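Local atomic coordinates of nicastrin (Dictyostelium purpureum, PDB entry 4R12), a protein that probably serves as an essential, putatively substrate-recruiting subunit of gamma-secretase, the complex that cleaves membrane proteins such as Notch receptors within the membrane. Residues Gly197-Ser205 / Thr502-Thr513; Ala225-Gln236 / Ser408-Gln416. All blocks are in the same frame, centred on the assembly; numbering follows the deposited sequence.

Contact 1 of 2, residues Gly197-Ser205 / Thr502-Thr513; sequences GQSIWSSFS and TKLIHRLLYSIT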
loop_
_atom_site.group_PDB
_atom_site.type_symbol
_atom_site.label_atom_id
_atom_site.label_comp_id
_atom_site.label_asym_id
_atom_site.label_seq_id
_atom_site.Cartn_x
_atom_site.Cartn_y
_atom_site.Cartn_z
ATOM N N GLY A 197 5.964 -8.746 -2.031
ATOM C CA GLY A 197 6.234 -8.763 -0.604
ATOM C C GLY A 197 5.497 -9.867 0.103
ATOM O O GLY A 197 5.276 -10.930 -0.473
ATOM N N GLN A 198 5.108 -9.602 1.349
ATOM C CA GLN A 198 4.367 -10.560 2.146
ATOM C C GLN A 198 2.988 -10.035 2.556
ATOM O O GLN A 198 2.870 -8.909 3.061
ATOM C CB GLN A 198 5.158 -10.929 3.409
ATOM C CG GLN A 198 6.514 -11.594 3.144
ATOM C CD GLN A 198 6.380 -12.985 2.524
ATOM O OE1 GLN A 198 5.626 -13.828 3.013
ATOM N NE2 GLN A 198 7.113 -13.225 1.444
ATOM N N SER A 199 1.958 -10.850 2.328
ATOM C CA SER A 199 0.626 -10.607 2.884
ATOM C C SER A 199 0.574 -11.223 4.267
ATOM O O SER A 199 1.465 -11.986 4.633
ATOM C CB SER A 199 -0.472 -11.204 1.998
ATOM O OG SER A 199 -0.382 -10.742 0.656
ATOM N N ILE A 200 -0.466 -10.900 5.041
ATOM C CA ILE A 200 -0.634 -11.476 6.374
ATOM C C ILE A 200 -2.091 -11.872 6.601
ATOM O O ILE A 200 -3.006 -11.094 6.304
ATOM C CB ILE A 200 -0.219 -10.504 7.516
ATOM C CG1 ILE A 200 1.111 -9.796 7.230
ATOM C CG2 ILE A 200 -0.089 -11.244 8.859
ATOM C CD1 ILE A 200 0.954 -8.389 6.651
ATOM N N TRP A 201 -2.313 -13.087 7.105
ATOM C CA TRP A 201 -3.674 -13.481 7.478
ATOM C C TRP A 201 -3.711 -14.034 8.893
ATOM O O TRP A 201 -2.680 -14.429 9.462
ATOM C CB TRP A 201 -4.262 -14.502 6.480
ATOM C CG TRP A 201 -3.555 -15.822 6.409
ATOM C CD1 TRP A 201 -2.488 -16.139 5.617
ATOM C CD2 TRP A 201 -3.884 -17.015 7.131
ATOM N NE1 TRP A 201 -2.120 -17.449 5.815
ATOM C CE2 TRP A 201 -2.957 -18.006 6.743
ATOM C CE3 TRP A 201 -4.852 -17.336 8.092
ATOM C CZ2 TRP A 201 -2.978 -19.297 7.274
ATOM C CZ3 TRP A 201 -4.867 -18.619 8.615
ATOM C CH2 TRP A 201 -3.942 -19.584 8.197
ATOM N N SER A 202 -4.906 -14.060 9.470
ATOM C CA SER A 202 -5.031 -14.357 10.887
ATOM C C SER A 202 -6.416 -14.850 11.227
ATOM O O SER A 202 -7.398 -14.438 10.613
ATOM C CB SER A 202 -4.715 -13.116 11.724
ATOM O OG SER A 202 -4.837 -13.391 13.111
ATOM N N SER A 203 -6.471 -15.716 12.236
ATOM C CA SER A 203 -7.715 -16.167 12.834
ATOM C C SER A 203 -7.537 -16.209 14.356
ATOM O O SER A 203 -6.445 -16.500 14.833
ATOM C CB SER A 203 -8.103 -17.544 12.293
ATOM O OG SER A 203 -9.140 -18.113 13.072
ATOM N N PHE A 204 -8.587 -15.889 15.105
ATOM C CA PHE A 204 -8.558 -16.044 16.562
ATOM C C PHE A 204 -8.531 -17.517 16.982
ATOM O O PHE A 204 -8.101 -17.825 18.096
ATOM C CB PHE A 204 -9.765 -15.360 17.216
ATOM C CG PHE A 204 -9.650 -13.860 17.313
ATOM C CD1 PHE A 204 -8.789 -13.267 18.235
ATOM C CD2 PHE A 204 -10.427 -13.039 16.502
ATOM C CE1 PHE A 204 -8.694 -11.883 18.336
ATOM C CE2 PHE A 204 -10.337 -11.647 16.596
ATOM C CZ PHE A 204 -9.477 -11.070 17.518
ATOM N N SER A 205 -9.007 -18.421 16.121
ATOM C CA SER A 205 -8.984 -19.852 16.453
ATOM C C SER A 205 -7.554 -20.358 16.396
ATOM O O SER A 205 -6.826 -20.026 15.466
ATOM C CB SER A 205 -9.862 -20.675 15.499
ATOM O OG SER A 205 -11.191 -20.185 15.463
ATOM N N THR A 502 5.374 -3.718 6.814
ATOM C CA THR A 502 4.869 -5.087 6.779
ATOM C C THR A 502 5.197 -5.864 8.055
ATOM O O THR A 502 4.340 -6.545 8.606
ATOM C CB THR A 502 5.429 -5.866 5.561
ATOM O OG1 THR A 502 4.920 -5.283 4.362
ATOM C CG2 THR A 502 4.992 -7.320 5.592
ATOM N N LYS A 503 6.437 -5.761 8.517
ATOM C CA LYS A 503 6.821 -6.426 9.765
ATOM C C LYS A 503 5.988 -5.931 10.950
ATOM O O LYS A 503 5.547 -6.732 11.788
ATOM C CB LYS A 503 8.297 -6.206 10.034
ATOM C CG LYS A 503 9.208 -6.805 8.979
ATOM C CD LYS A 503 10.678 -6.547 9.315
ATOM C CE LYS A 503 11.570 -7.511 8.546
ATOM N NZ LYS A 503 12.481 -6.830 7.592
ATOM N N LEU A 504 5.764 -4.620 11.018
ATOM C CA LEU A 504 4.928 -4.057 12.087
ATOM C C LEU A 504 3.493 -4.581 12.033
ATOM O O LEU A 504 2.942 -5.025 13.059
ATOM C CB LEU A 504 4.926 -2.523 12.028
ATOM C CG LEU A 504 4.040 -1.798 13.051
ATOM C CD1 LEU A 504 4.334 -2.264 14.483
ATOM C CD2 LEU A 504 4.214 -0.292 12.953
ATOM N N ILE A 505 2.867 -4.526 10.854
ATOM C CA ILE A 505 1.511 -5.068 10.724
ATOM C C ILE A 505 1.495 -6.550 11.142
ATOM O O ILE A 505 0.620 -6.983 11.891
ATOM C CB ILE A 505 0.960 -4.912 9.285
ATOM C CG1 ILE A 505 0.708 -3.434 8.954
ATOM C CG2 ILE A 505 -0.323 -5.689 9.105
ATOM C CD1 ILE A 505 0.360 -3.197 7.472
ATOM N N HIS A 506 2.480 -7.314 10.685
ATOM C CA HIS A 506 2.574 -8.728 11.062
ATOM C C HIS A 506 2.683 -8.921 12.592
ATOM O O HIS A 506 1.913 -9.669 13.190
ATOM C CB HIS A 506 3.780 -9.369 10.363
ATOM C CG HIS A 506 4.036 -10.788 10.765
ATOM N ND1 HIS A 506 5.308 -11.290 10.931
ATOM C CD2 HIS A 506 3.190 -11.820 11.004
ATOM C CE1 HIS A 506 5.235 -12.569 11.272
ATOM N NE2 HIS A 506 3.962 -12.912 11.323
ATOM N N ARG A 507 3.640 -8.258 13.213
ATOM C CA ARG A 507 3.872 -8.466 14.645
ATOM C C ARG A 507 2.708 -7.943 15.494
ATOM O O ARG A 507 2.369 -8.530 16.535
ATOM C CB ARG A 507 5.173 -7.806 15.076
ATOM C CG ARG A 507 6.437 -8.300 14.372
ATOM C CD ARG A 507 7.114 -9.448 15.092
ATOM N NE ARG A 507 7.535 -9.100 16.452
ATOM C CZ ARG A 507 8.018 -9.985 17.320
ATOM N NH1 ARG A 507 8.132 -11.257 16.958
ATOM N NH2 ARG A 507 8.383 -9.607 18.547
ATOM N N LEU A 508 2.086 -6.854 15.052
ATOM C CA LEU A 508 0.939 -6.304 15.766
ATOM C C LEU A 508 -0.291 -7.221 15.642
ATOM O O LEU A 508 -0.937 -7.536 16.641
ATOM C CB LEU A 508 0.622 -4.892 15.251
ATOM C CG LEU A 508 -0.579 -4.194 15.887
ATOM C CD1 LEU A 508 -0.352 -3.991 17.408
ATOM C CD2 LEU A 508 -0.872 -2.858 15.174
ATOM N N LEU A 509 -0.594 -7.666 14.424
ATOM C CA LEU A 509 -1.727 -8.570 14.185
ATOM C C LEU A 509 -1.534 -9.885 14.942
ATOM O O LEU A 509 -2.465 -10.396 15.558
ATOM C CB LEU A 509 -1.895 -8.858 12.685
ATOM C CG LEU A 509 -3.038 -9.790 12.245
ATOM C CD1 LEU A 509 -4.374 -9.259 12.736
ATOM C CD2 LEU A 509 -3.072 -9.944 10.732
ATOM N N TYR A 510 -0.322 -10.430 14.858
ATOM C CA TYR A 510 0.030 -11.655 15.574
ATOM C C TYR A 510 -0.256 -11.490 17.072
ATOM O O TYR A 510 -0.883 -12.345 17.698
ATOM C CB TYR A 510 1.508 -11.998 15.337
ATOM C CG TYR A 510 1.941 -13.364 15.842
ATOM C CD1 TYR A 510 2.206 -13.585 17.197
ATOM C CD2 TYR A 510 2.091 -14.437 14.960
ATOM C CE1 TYR A 510 2.598 -14.838 17.657
ATOM C CE2 TYR A 510 2.481 -15.695 15.413
ATOM C CZ TYR A 510 2.736 -15.888 16.759
ATOM O OH TYR A 510 3.124 -17.129 17.214
ATOM N N SER A 511 0.186 -10.371 17.639
ATOM C CA SER A 511 0.014 -10.123 19.061
ATOM C C SER A 511 -1.456 -9.954 19.465
ATOM O O SER A 511 -1.893 -10.524 20.466
ATOM C CB SER A 511 0.815 -8.880 19.476
ATOM O OG SER A 511 0.597 -8.595 20.841
ATOM N N ILE A 512 -2.221 -9.182 18.689
ATOM C CA ILE A 512 -3.601 -8.885 19.079
ATOM C C ILE A 512 -4.456 -10.149 19.084
ATOM O O ILE A 512 -5.389 -10.293 19.873
ATOM C CB ILE A 512 -4.241 -7.862 18.129
ATOM C CG1 ILE A 512 -3.653 -6.479 18.362
ATOM C CG2 ILE A 512 -5.751 -7.788 18.339
ATOM C CD1 ILE A 512 -4.089 -5.539 17.214
ATOM N N THR A 513 -4.115 -11.077 18.205
ATOM C CA THR A 513 -4.913 -12.282 18.037
ATOM C C THR A 513 -4.346 -13.486 18.797
ATOM O O THR A 513 -4.807 -14.606 18.613
ATOM C CB THR A 513 -5.033 -12.638 16.542
ATOM O OG1 THR A 513 -3.724 -12.782 15.989
ATOM C CG2 THR A 513 -5.772 -11.528 15.769
HETATM O O HOH W 1 -4.892 -16.800 16.992
HETATM O O HOH W 2 -7.061 -15.970 19.860
#
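Strand 197-203 runs along helix 502-512 almost parallel to it, the two axes 11° apart and 9.0 Å from each other; I200 and S202 of the strand, with F204 just beyond it, face the helix and T513, which follows it. I200 does most of the apolar work. Its CG2, anti to the backbone N, sits 3.8 Å from L509 CD2 and also touches the H506 ring obliquely, while its CD1 reaches I505 CG2 at 3.9 Å. Further along, the CB of S202 rests on L509 CD2 at 3.7 Å; its OG is hydrogen-bonded to T543 of the adjoining strand 542-548. T513 closes the helix end. Its OG1 donates to L509 O at 2.7 Å, and that oxygen also takes the T513 backbone N-H from the opposite face of its plane. The same residue lays its CG2 over one face of the F204 ring, a CH-pi contact 4.2 Å from the centroid, and I248 of helix 234-252 packs against both. Water 1 links the two segments where strand and helix run out, donating to S203 O and T513 O. This is a helix packed lengthwise on the face of a beta-sheet, as in alpha/beta folds.

Contact 2 of 2, residues Ala225-Gln236 / Ser408-Gln416; sequences AFFRDLSIGADQ and SNPYYGYEQ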
loop_
_atom_site.group_PDB
_atom_site.type_symbol
_atom_site.label_atom_id
_atom_site.label_comp_id
_atom_site.label_asym_id
_atom_site.label_seq_id
_atom_site.Cartn_x
_atom_site.Cartn_y
_atom_site.Cartn_z
ATOM N N ALA A 225 2.425 5.905 -4.896
ATOM C CA ALA A 225 2.711 7.328 -4.972
ATOM C C ALA A 225 3.764 7.564 -6.049
ATOM O O ALA A 225 4.419 6.619 -6.509
ATOM C CB ALA A 225 3.188 7.863 -3.644
ATOM N N PHE A 226 3.907 8.816 -6.460
ATOM C CA PHE A 226 4.984 9.205 -7.362
ATOM C C PHE A 226 6.286 9.020 -6.582
ATOM O O PHE A 226 7.238 8.436 -7.079
ATOM C CB PHE A 226 4.826 10.653 -7.834
ATOM C CG PHE A 226 5.729 11.027 -8.985
ATOM C CD1 PHE A 226 7.048 11.385 -8.761
ATOM C CD2 PHE A 226 5.246 11.019 -10.291
ATOM C CE1 PHE A 226 7.882 11.736 -9.812
ATOM C CE2 PHE A 226 6.077 11.369 -11.362
ATOM C CZ PHE A 226 7.391 11.725 -11.116
ATOM N N PHE A 227 6.292 9.535 -5.355
ATOM C CA PHE A 227 7.424 9.389 -4.428
ATOM C C PHE A 227 7.067 8.326 -3.407
ATOM O O PHE A 227 6.366 8.610 -2.434
ATOM C CB PHE A 227 7.739 10.722 -3.726
ATOM C CG PHE A 227 8.048 11.839 -4.679
ATOM C CD1 PHE A 227 9.246 11.855 -5.378
ATOM C CD2 PHE A 227 7.139 12.850 -4.900
ATOM C CE1 PHE A 227 9.529 12.870 -6.282
ATOM C CE2 PHE A 227 7.420 13.869 -5.795
ATOM C CZ PHE A 227 8.619 13.881 -6.484
ATOM N N ARG A 228 7.537 7.103 -3.619
ATOM C CA ARG A 228 6.996 5.973 -2.871
ATOM C C ARG A 228 7.399 5.941 -1.386
ATOM O O ARG A 228 6.751 5.245 -0.587
ATOM C CB ARG A 228 7.370 4.662 -3.584
ATOM C CG ARG A 228 6.497 4.448 -4.861
ATOM C CD ARG A 228 7.005 3.337 -5.781
ATOM N NE ARG A 228 8.105 3.770 -6.649
ATOM C CZ ARG A 228 7.950 4.469 -7.774
ATOM N NH1 ARG A 228 6.737 4.828 -8.183
ATOM N NH2 ARG A 228 9.019 4.817 -8.497
ATOM N N ASP A 229 8.422 6.698 -1.000
ATOM C CA ASP A 229 8.737 6.829 0.428
ATOM C C ASP A 229 7.689 7.680 1.143
ATOM O O ASP A 229 7.681 7.749 2.365
ATOM C CB ASP A 229 10.119 7.440 0.647
ATOM C CG ASP A 229 11.232 6.534 0.170
ATOM O OD1 ASP A 229 11.214 5.330 0.516
ATOM O OD2 ASP A 229 12.103 7.022 -0.585
ATOM N N LEU A 230 6.814 8.332 0.373
ATOM C CA LEU A 230 5.769 9.186 0.934
ATOM C C LEU A 230 4.385 8.571 0.763
ATOM O O LEU A 230 3.381 9.275 0.866
ATOM C CB LEU A 230 5.775 10.575 0.279
ATOM C CG LEU A 230 7.065 11.381 0.453
ATOM C CD1 LEU A 230 6.975 12.727 -0.271
ATOM C CD2 LEU A 230 7.324 11.580 1.956
ATOM N N SER A 231 4.339 7.264 0.518
ATOM C CA SER A 231 3.093 6.581 0.185
ATOM C C SER A 231 2.227 6.223 1.403
ATOM O O SER A 231 1.974 5.025 1.664
ATOM C CB SER A 231 3.409 5.306 -0.617
ATOM O OG SER A 231 4.310 4.479 0.107
ATOM N N ILE A 232 1.785 7.248 2.128
ATOM C CA ILE A 232 0.848 7.083 3.240
ATOM C C ILE A 232 -0.448 6.427 2.761
ATOM O O ILE A 232 -0.955 5.497 3.404
ATOM C CB ILE A 232 0.528 8.437 3.897
ATOM C CG1 ILE A 232 1.814 9.070 4.449
ATOM C CG2 ILE A 232 -0.553 8.299 5.006
ATOM C CD1 ILE A 232 1.587 10.404 5.120
ATOM N N GLY A 233 -0.955 6.892 1.611
ATOM C CA GLY A 233 -2.208 6.387 1.043
ATOM C C GLY A 233 -3.327 6.275 2.078
ATOM O O GLY A 233 -3.877 5.194 2.285
ATOM N N ALA A 234 -3.649 7.387 2.727
ATOM C CA ALA A 234 -4.602 7.378 3.827
ATOM C C ALA A 234 -5.959 6.805 3.374
ATOM O O ALA A 234 -6.412 5.795 3.910
ATOM C CB ALA A 234 -4.764 8.782 4.405
ATOM N N ASP A 235 -6.577 7.392 2.350
ATOM C CA ASP A 235 -7.854 6.825 1.889
ATOM C C ASP A 235 -7.636 5.599 1.015
ATOM O O ASP A 235 -8.434 4.662 1.046
ATOM C CB ASP A 235 -8.702 7.856 1.135
ATOM C CG ASP A 235 -10.188 7.489 1.142
ATOM O OD1 ASP A 235 -10.628 6.870 2.140
ATOM O OD2 ASP A 235 -10.903 7.790 0.156
ATOM N N GLN A 236 -6.559 5.604 0.227
ATOM C CA GLN A 236 -6.262 4.476 -0.642
ATOM C C GLN A 236 -6.245 3.145 0.104
ATOM O O GLN A 236 -6.860 2.168 -0.339
ATOM C CB GLN A 236 -4.904 4.682 -1.341
ATOM C CG GLN A 236 -4.532 3.545 -2.278
ATOM C CD GLN A 236 -3.214 3.810 -2.987
ATOM O OE1 GLN A 236 -2.310 4.425 -2.417
ATOM N NE2 GLN A 236 -3.105 3.360 -4.232
ATOM N N SER A 408 -14.035 9.006 -4.295
ATOM C CA SER A 408 -14.097 10.167 -3.422
ATOM C C SER A 408 -12.680 10.686 -3.097
ATOM O O SER A 408 -12.475 11.883 -2.919
ATOM C CB SER A 408 -14.860 9.821 -2.135
ATOM O OG SER A 408 -16.205 9.466 -2.463
ATOM N N ASN A 409 -11.722 9.775 -3.006
ATOM C CA ASN A 409 -10.300 10.124 -2.868
ATOM C C ASN A 409 -9.822 11.070 -3.976
ATOM O O ASN A 409 -9.704 10.663 -5.130
ATOM C CB ASN A 409 -9.460 8.840 -2.884
ATOM C CG ASN A 409 -8.012 9.060 -2.421
ATOM O OD1 ASN A 409 -7.563 10.195 -2.256
ATOM N ND2 ASN A 409 -7.273 7.963 -2.248
ATOM N N PRO A 410 -9.530 12.337 -3.629
ATOM C CA PRO A 410 -9.074 13.298 -4.638
ATOM C C PRO A 410 -7.559 13.244 -4.884
ATOM O O PRO A 410 -7.053 13.953 -5.759
ATOM C CB PRO A 410 -9.481 14.640 -4.038
ATOM C CG PRO A 410 -9.376 14.418 -2.562
ATOM C CD PRO A 410 -9.743 12.978 -2.312
ATOM N N TYR A 411 -6.859 12.400 -4.138
ATOM C CA TYR A 411 -5.410 12.300 -4.267
ATOM C C TYR A 411 -4.966 10.850 -4.363
ATOM O O TYR A 411 -4.004 10.443 -3.707
ATOM C CB TYR A 411 -4.722 12.995 -3.072
ATOM C CG TYR A 411 -4.947 14.483 -3.095
ATOM C CD1 TYR A 411 -4.401 15.264 -4.100
ATOM C CD2 TYR A 411 -5.728 15.104 -2.134
ATOM C CE1 TYR A 411 -4.613 16.642 -4.139
ATOM C CE2 TYR A 411 -5.953 16.478 -2.163
ATOM C CZ TYR A 411 -5.396 17.237 -3.169
ATOM O OH TYR A 411 -5.618 18.599 -3.204
ATOM N N TYR A 412 -5.648 10.070 -5.203
ATOM C CA TYR A 412 -5.338 8.653 -5.282
ATOM C C TYR A 412 -3.913 8.398 -5.791
ATOM O O TYR A 412 -3.525 8.884 -6.850
ATOM C CB TYR A 412 -6.349 7.927 -6.187
ATOM C CG TYR A 412 -6.120 6.445 -6.201
ATOM C CD1 TYR A 412 -5.242 5.864 -7.110
ATOM C CD2 TYR A 412 -6.762 5.621 -5.282
ATOM C CE1 TYR A 412 -5.017 4.501 -7.112
ATOM C CE2 TYR A 412 -6.543 4.251 -5.274
ATOM C CZ TYR A 412 -5.671 3.701 -6.192
ATOM O OH TYR A 412 -5.435 2.346 -6.194
ATOM N N GLY A 413 -3.140 7.615 -5.039
ATOM C CA GLY A 413 -1.794 7.254 -5.453
ATOM C C GLY A 413 -0.827 8.425 -5.392
ATOM O O GLY A 413 0.063 8.575 -6.239
ATOM N N TYR A 414 -0.983 9.249 -4.370
ATOM C CA TYR A 414 -0.245 10.506 -4.307
ATOM C C TYR A 414 0.038 10.911 -2.854
ATOM O O TYR A 414 -0.751 10.598 -1.965
ATOM C CB TYR A 414 -1.035 11.600 -5.041
ATOM C CG TYR A 414 -0.350 12.944 -5.059
ATOM C CD1 TYR A 414 0.869 13.119 -5.716
ATOM C CD2 TYR A 414 -0.928 14.042 -4.434
ATOM C CE1 TYR A 414 1.515 14.361 -5.720
ATOM C CE2 TYR A 414 -0.305 15.284 -4.441
ATOM C CZ TYR A 414 0.919 15.435 -5.082
ATOM O OH TYR A 414 1.528 16.670 -5.073
ATOM N N GLU A 415 1.157 11.616 -2.640
ATOM C CA GLU A 415 1.620 11.997 -1.294
ATOM C C GLU A 415 0.595 12.776 -0.481
ATOM O O GLU A 415 0.592 12.701 0.746
ATOM C CB GLU A 415 2.909 12.828 -1.388
ATOM C CG GLU A 415 2.780 13.997 -2.358
ATOM C CD GLU A 415 3.833 15.082 -2.174
ATOM O OE1 GLU A 415 4.337 15.256 -1.053
ATOM O OE2 GLU A 415 4.143 15.777 -3.161
ATOM N N GLN A 416 -0.269 13.538 -1.152
ATOM C CA GLN A 416 -1.273 14.315 -0.440
ATOM C C GLN A 416 -2.465 13.480 0.055
ATOM O O GLN A 416 -3.386 14.023 0.661
ATOM C CB GLN A 416 -1.770 15.465 -1.316
ATOM C CG GLN A 416 -2.370 16.626 -0.521
ATOM C CD GLN A 416 -2.386 17.932 -1.301
ATOM O OE1 GLN A 416 -1.455 18.242 -2.042
ATOM N NE2 GLN A 416 -3.450 18.713 -1.114
HETATM O O HOH W 3 3.658 11.424 -4.570
HETATM O O HOH W 4 2.745 11.665 2.058
HETATM O O HOH W 5 0.091 7.603 -1.079
HETATM O O HOH W 6 -2.871 7.167 -2.365
#
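Q236 lies across Y412, its amide plane turned 67° from the ring. With CG anti to the backbone N (chi1 -179°) and the chain extended beyond it, the glutamine carries its CD over one face of the tyrosine ring, and NE2 comes 3.2 Å from Y412 CZ. That NE2 is hydrogen-bonded to T224, while OE1 lies 2.8 Å from water 6, which accepts from G413 N. Cutting Q236 back to an alanine would probably uncover this face of Y412 and leave T224 and water 6 without the amide. Next door, D235 and N409 pass one another head to tail, D235 OD2 lying 3.5 Å from N409 CB; D235 OD1 is engaged by G329 N. L230 and E415 instead run alongside with the same heading, their CB atoms 4.0 Å apart. Between these pairs the backbones touch directly, A225 CA making a CH...O contact of 3.2 Å with G413 O. Water 4 bridges L230 O and E415 O. The loop leading into helix 234-252 thus meets the loop after strand 397-401, where an Asx turn, N409 OD1 accepting from Y411 N while the N409 side chain also pairs with N421, runs into a type II beta turn, Y411 to Y414.

Overall arrangement
Contact 2 is nested inside the chain loop that contact 1 closes: 197-205 comes first, then 225-236 and 408-416, and 502-513 last. Their centres lie 23 Å apart and the nearest atoms about 10 Å, so the two do not touch. Helix 234-252 connects them. Its first turn belongs to contact 2, and farther along it packs I248 on F204, L509 and T513 of contact 1. Both segments of contact 2 belong to the large lobe, and 225-236 also packs on strands 21-29 and 143-146. Contact 1 brings helix 500-512 back against strand 192-203, so distant parts of the extracellular chain are gathered into one compact body.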